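Local atomic coordinates of Mypaa.01249.c (Mycobacterium paratuberculosis, PDB entry 3RD5), a protein that probably works as an oxidoreductase of the short-chain dehydrogenase/reductase family, with a Rossmann-type fold of the kind that binds nicotinamide cofactors. Residues G23-L28 / M45-T50; D70-S75 / I112-L117. One frame throughout, in Å; residues are numbered along the deposited sequence. Where two conformers were deposited one is given.

Overall arrangement
Both contacts line the C-terminal edge of the parallel sheet, where members of the short-chain dehydrogenase family hold their dinucleotide. Contact 1 joins the glycine-rich turn after strand 18-22 to the end of strand 42-47, while contact 2 sets the loop after strand 63-68 against helix 110-126. Their centres are about 14 Å apart. Arg48 of contact 1 spans the gap: in one of its two conformers its NH1 makes a 2.8 Å salt bridge with Asp70 OD1 of contact 2. Farther along, Asn115 faces Tyr165 and Lys169 of helix 161-185, matching the asparagine, tyrosine and lysine of the family's probable active site. The two contacts thus probably frame successive parts of one cofactor cleft.

Contact 1 of 2, residues G23-L28 / M45-T50; sequences GANSGL and MAVRDT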
# COMPACT_ATOMS: atom_id res chain seq x y z
N GLY A 23 5.02 -7.16 -1.10
CA GLY A 23 4.90 -7.99 0.10
C GLY A 23 6.05 -7.93 1.00
O GLY A 23 7.14 -7.54 0.62
N ALA A 24 5.78 -8.32 2.25
CA ALA A 24 6.76 -8.38 3.30
C ALA A 24 6.92 -9.83 3.78
O ALA A 24 7.46 -10.05 4.87
CB ALA A 24 6.31 -7.43 4.44
N ASN A 25 6.53 -10.79 2.93
CA ASN A 25 6.56 -12.26 3.18
C ASN A 25 5.84 -12.59 4.49
O ASN A 25 6.28 -13.40 5.34
CB ASN A 25 7.99 -12.85 3.06
CG ASN A 25 8.35 -13.28 1.61
OD1 ASN A 25 7.58 -13.98 0.93
ND2 ASN A 25 9.50 -12.84 1.13
N SER A 26 4.71 -11.92 4.63
CA SER A 26 3.86 -12.10 5.74
C SER A 26 2.46 -12.49 5.24
O SER A 26 2.13 -12.48 4.02
CB SER A 26 3.83 -10.83 6.57
OG SER A 26 3.30 -11.08 7.86
N GLY A 27 1.65 -12.82 6.21
CA GLY A 27 0.41 -13.40 6.00
C GLY A 27 -0.54 -12.55 5.21
O GLY A 27 -1.24 -13.05 4.38
N LEU A 28 -0.60 -11.26 5.51
CA LEU A 28 -1.56 -10.37 4.88
C LEU A 28 -1.43 -10.38 3.34
O LEU A 28 -2.41 -10.59 2.61
CB LEU A 28 -1.34 -8.93 5.42
CG LEU A 28 -2.25 -7.85 4.90
CD1 LEU A 28 -3.73 -8.14 5.22
CD2 LEU A 28 -1.84 -6.48 5.54
N MET A 45 3.93 -10.90 -7.24
CA MET A 45 4.30 -10.59 -5.87
C MET A 45 5.71 -10.06 -5.88
O MET A 45 6.64 -10.74 -6.32
CB MET A 45 4.24 -11.84 -4.99
CG MET A 45 4.80 -11.67 -3.61
SD MET A 45 3.75 -10.62 -2.66
CE MET A 45 2.23 -11.33 -3.38
N ALA A 46 5.89 -8.85 -5.37
CA ALA A 46 7.16 -8.12 -5.42
C ALA A 46 7.71 -8.03 -4.01
O ALA A 46 7.14 -7.34 -3.16
CB ALA A 46 6.90 -6.75 -6.03
N VAL A 47 8.80 -8.78 -3.75
CA VAL A 47 9.31 -9.01 -2.40
C VAL A 47 10.83 -8.95 -2.34
O VAL A 47 11.50 -9.16 -3.35
CB VAL A 47 8.86 -10.38 -1.86
CG1 VAL A 47 7.33 -10.41 -1.76
CG2 VAL A 47 9.38 -11.58 -2.71
N ARG A 48 11.37 -8.67 -1.16
CA ARG A 48 12.81 -8.60 -0.95
C ARG A 48 13.44 -9.98 -1.01
O ARG A 48 14.49 -10.19 -1.65
CB ARG A 48 13.11 -7.96 0.41
CG ARG A 48 14.59 -7.63 0.70
CD ARG A 48 14.77 -7.19 2.17
NE ARG A 48 15.98 -6.40 2.43
CZ ARG A 48 16.00 -5.08 2.68
NH1 ARG A 48 14.89 -4.36 2.70
NH2 ARG A 48 17.16 -4.48 2.91
N ASP A 49 12.81 -10.93 -0.31
CA ASP A 49 13.34 -12.30 -0.17
C ASP A 49 12.57 -13.20 -1.11
O ASP A 49 11.50 -13.76 -0.78
CB ASP A 49 13.23 -12.80 1.29
CG ASP A 49 13.84 -14.18 1.50
OD1 ASP A 49 14.08 -14.95 0.53
OD2 ASP A 49 14.11 -14.51 2.70
N THR A 50 13.10 -13.32 -2.31
CA THR A 50 12.44 -14.09 -3.36
C THR A 50 12.50 -15.60 -3.15
O THR A 50 11.62 -16.32 -3.62
CB THR A 50 12.97 -13.75 -4.76
OG1 THR A 50 14.38 -14.05 -4.82
CG2 THR A 50 12.73 -12.27 -5.13
O HOH W 1 7.96 -5.51 -1.16
O HOH W 2 9.65 -7.98 1.16
O HOH W 3 10.75 -10.45 1.78
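Gly23 N donates to Ala46 O over 3.0 Å in a fairly straight bond (162° at the hydrogen), carrying the pairing of strands 18-22 and 42-47 to the start of the turn. With no side chain on Gly23, two neighbours can close in: Val47 CG1, set opposite its own carbonyl carbon (chi1 -62°), lies 3.7 Å from Gly23 O, and Met45 SD, in one of its two conformers, lies 4.0 Å from Gly23 CA. Gly23 O takes hydrogen bonds from two waters. One also donates to Ala46 O, and the other accepts from Arg48 N, so water continues the strand pairing where direct bonds stop.

Asn25 ND2 gives one bond to Asp49 O at 2.9 Å, bent to 138°, and another to a water that also receives Asp49 N. The amide thus holds Asp49 O directly and Asp49 N through the water. Asparagine readily takes the left-handed backbone conformation found here. In the second shell, Asp49 OD1 caps Lys52 N at the start of helix 50-57, and Lys52 NZ reaches back to Asn25 O.

Gly23 and Gly27 belong to the TGxxxGxG motif of classical short-chain dehydrogenases, which leads into helix 27-38, the crossover of the beta-alpha-beta unit joining strands 18-22 and 42-47.

Contact 2 of 2, residues D70-S75 / I112-L117; sequences DLQDLS and IGTNHL
A single water joins the backbones of Leu71 and Gly113, donating to Leu71 O at 2.8 Å and to Gly113 O at 2.9 Å. Those two carbonyl oxygens, Leu71 O and Gly113 O, stand 3.8 Å apart. Beside the water, Leu71 rests on the helix with CB 4.2 Å from Thr114 CG2 and CD1 near Thr114 O.

Threonine suits its place by having two faces. CG2, anti to the backbone N, meets the leucine, while OG1 (chi1 -58°) turns back along the helix to bond Ser110 O. The extended side chain of Gln72 passes over this hydroxyl, NE2 lying 3.0 Å from Thr114 OG1. Gln72 is positioned from behind by an Asx turn, its N donating to Asp70 OD1 from above the carboxylate plane, within a type I turn from Asp70 to Asp73. Asp73 OD1 then accepts from Ser75 OG at 2.6 Å and, weakly, from Ser75 N, capping helix 74-82.

In the helix, Ile112 O receives both His116 N and Leu117 N, the wider pi-type turn that also carries Asn115. Across the contact, two carbonyl oxygens face each other and neither can donate. The water supplies the missing hydrogens, so loop and helix meet through a bridging water, a small apolar patch and the polar approach of Gln72 to Thr114.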
# COMPACT_ATOMS: atom_id res chain seq x y z
N ASP A 70 13.14 -4.41 -3.50
CA ASP A 70 13.53 -3.90 -2.21
C ASP A 70 13.05 -2.46 -2.07
O ASP A 70 13.66 -1.54 -2.64
CB ASP A 70 15.05 -3.95 -2.05
CG ASP A 70 15.53 -3.51 -0.69
OD1 ASP A 70 14.70 -3.14 0.16
OD2 ASP A 70 16.80 -3.55 -0.47
N LEU A 71 11.94 -2.25 -1.38
CA LEU A 71 11.37 -0.92 -1.17
C LEU A 71 12.28 0.03 -0.42
O LEU A 71 12.05 1.22 -0.47
CB LEU A 71 10.02 -1.00 -0.45
CG LEU A 71 8.86 -1.55 -1.30
CD1 LEU A 71 7.72 -1.96 -0.33
CD2 LEU A 71 8.36 -0.43 -2.27
N GLN A 72 13.32 -0.48 0.24
CA GLN A 72 14.35 0.33 0.91
C GLN A 72 15.52 0.71 0.02
O GLN A 72 16.56 1.15 0.52
CB GLN A 72 14.88 -0.38 2.17
CG GLN A 72 13.75 -0.70 3.15
CD GLN A 72 14.22 -1.18 4.53
OE1 GLN A 72 15.35 -0.92 4.95
NE2 GLN A 72 13.29 -1.77 5.27
N ASP A 73 15.35 0.55 -1.28
CA ASP A 73 16.43 0.87 -2.26
C ASP A 73 15.75 1.38 -3.53
O ASP A 73 15.18 0.61 -4.29
CB ASP A 73 17.28 -0.39 -2.49
CG ASP A 73 18.40 -0.21 -3.49
OD1 ASP A 73 18.43 0.80 -4.22
OD2 ASP A 73 19.29 -1.11 -3.54
N LEU A 74 15.76 2.70 -3.73
CA LEU A 74 15.07 3.25 -4.89
C LEU A 74 15.58 2.71 -6.22
O LEU A 74 14.82 2.65 -7.20
CB LEU A 74 15.08 4.79 -4.85
CG LEU A 74 14.27 5.44 -3.75
CD1 LEU A 74 14.56 6.96 -3.71
CD2 LEU A 74 12.77 5.20 -3.97
N SER A 75 16.85 2.31 -6.30
CA SER A 75 17.33 1.69 -7.53
C SER A 75 16.67 0.36 -7.84
O SER A 75 16.40 0.05 -8.99
CB SER A 75 18.86 1.56 -7.54
OG SER A 75 19.36 0.52 -6.68
N ILE A 112 9.02 5.28 7.29
CA ILE A 112 8.55 6.20 6.23
C ILE A 112 9.15 5.79 4.89
O ILE A 112 8.47 5.88 3.84
CB ILE A 112 8.80 7.68 6.58
CG1 ILE A 112 8.03 8.62 5.69
CG2 ILE A 112 10.29 8.05 6.52
CD1 ILE A 112 6.51 8.65 5.94
N GLY A 113 10.39 5.33 4.89
CA GLY A 113 11.07 4.96 3.65
C GLY A 113 10.45 3.75 2.97
O GLY A 113 10.31 3.73 1.73
N THR A 114 10.14 2.74 3.73
CA THR A 114 9.56 1.49 3.20
C THR A 114 8.08 1.68 2.88
O THR A 114 7.61 1.40 1.78
CB THR A 114 9.68 0.34 4.22
OG1 THR A 114 11.06 0.14 4.57
CG2 THR A 114 9.08 -0.97 3.66
N ASN A 115 7.32 2.17 3.86
CA ASN A 115 5.87 2.10 3.81
C ASN A 115 5.29 3.17 2.90
O ASN A 115 4.28 2.95 2.24
CB ASN A 115 5.31 2.29 5.21
CG ASN A 115 5.71 1.19 6.19
OD1 ASN A 115 6.28 0.16 5.80
ND2 ASN A 115 5.41 1.40 7.49
N HIS A 116 5.93 4.34 2.89
CA HIS A 116 5.48 5.44 2.06
C HIS A 116 6.39 5.73 0.86
O HIS A 116 5.95 5.68 -0.29
CB HIS A 116 5.26 6.73 2.90
CG HIS A 116 4.99 7.94 2.08
ND1 HIS A 116 3.86 8.08 1.31
CD2 HIS A 116 5.72 9.06 1.89
CE1 HIS A 116 3.92 9.24 0.66
NE2 HIS A 116 5.05 9.86 1.00
N LEU A 117 7.65 6.10 1.10
CA LEU A 117 8.46 6.62 -0.01
C LEU A 117 8.73 5.62 -1.11
O LEU A 117 8.67 5.96 -2.30
CB LEU A 117 9.78 7.27 0.49
CG LEU A 117 9.58 8.50 1.40
CD1 LEU A 117 10.88 8.86 2.18
CD2 LEU A 117 9.06 9.74 0.63
O HOH W 4 12.39 3.94 -0.22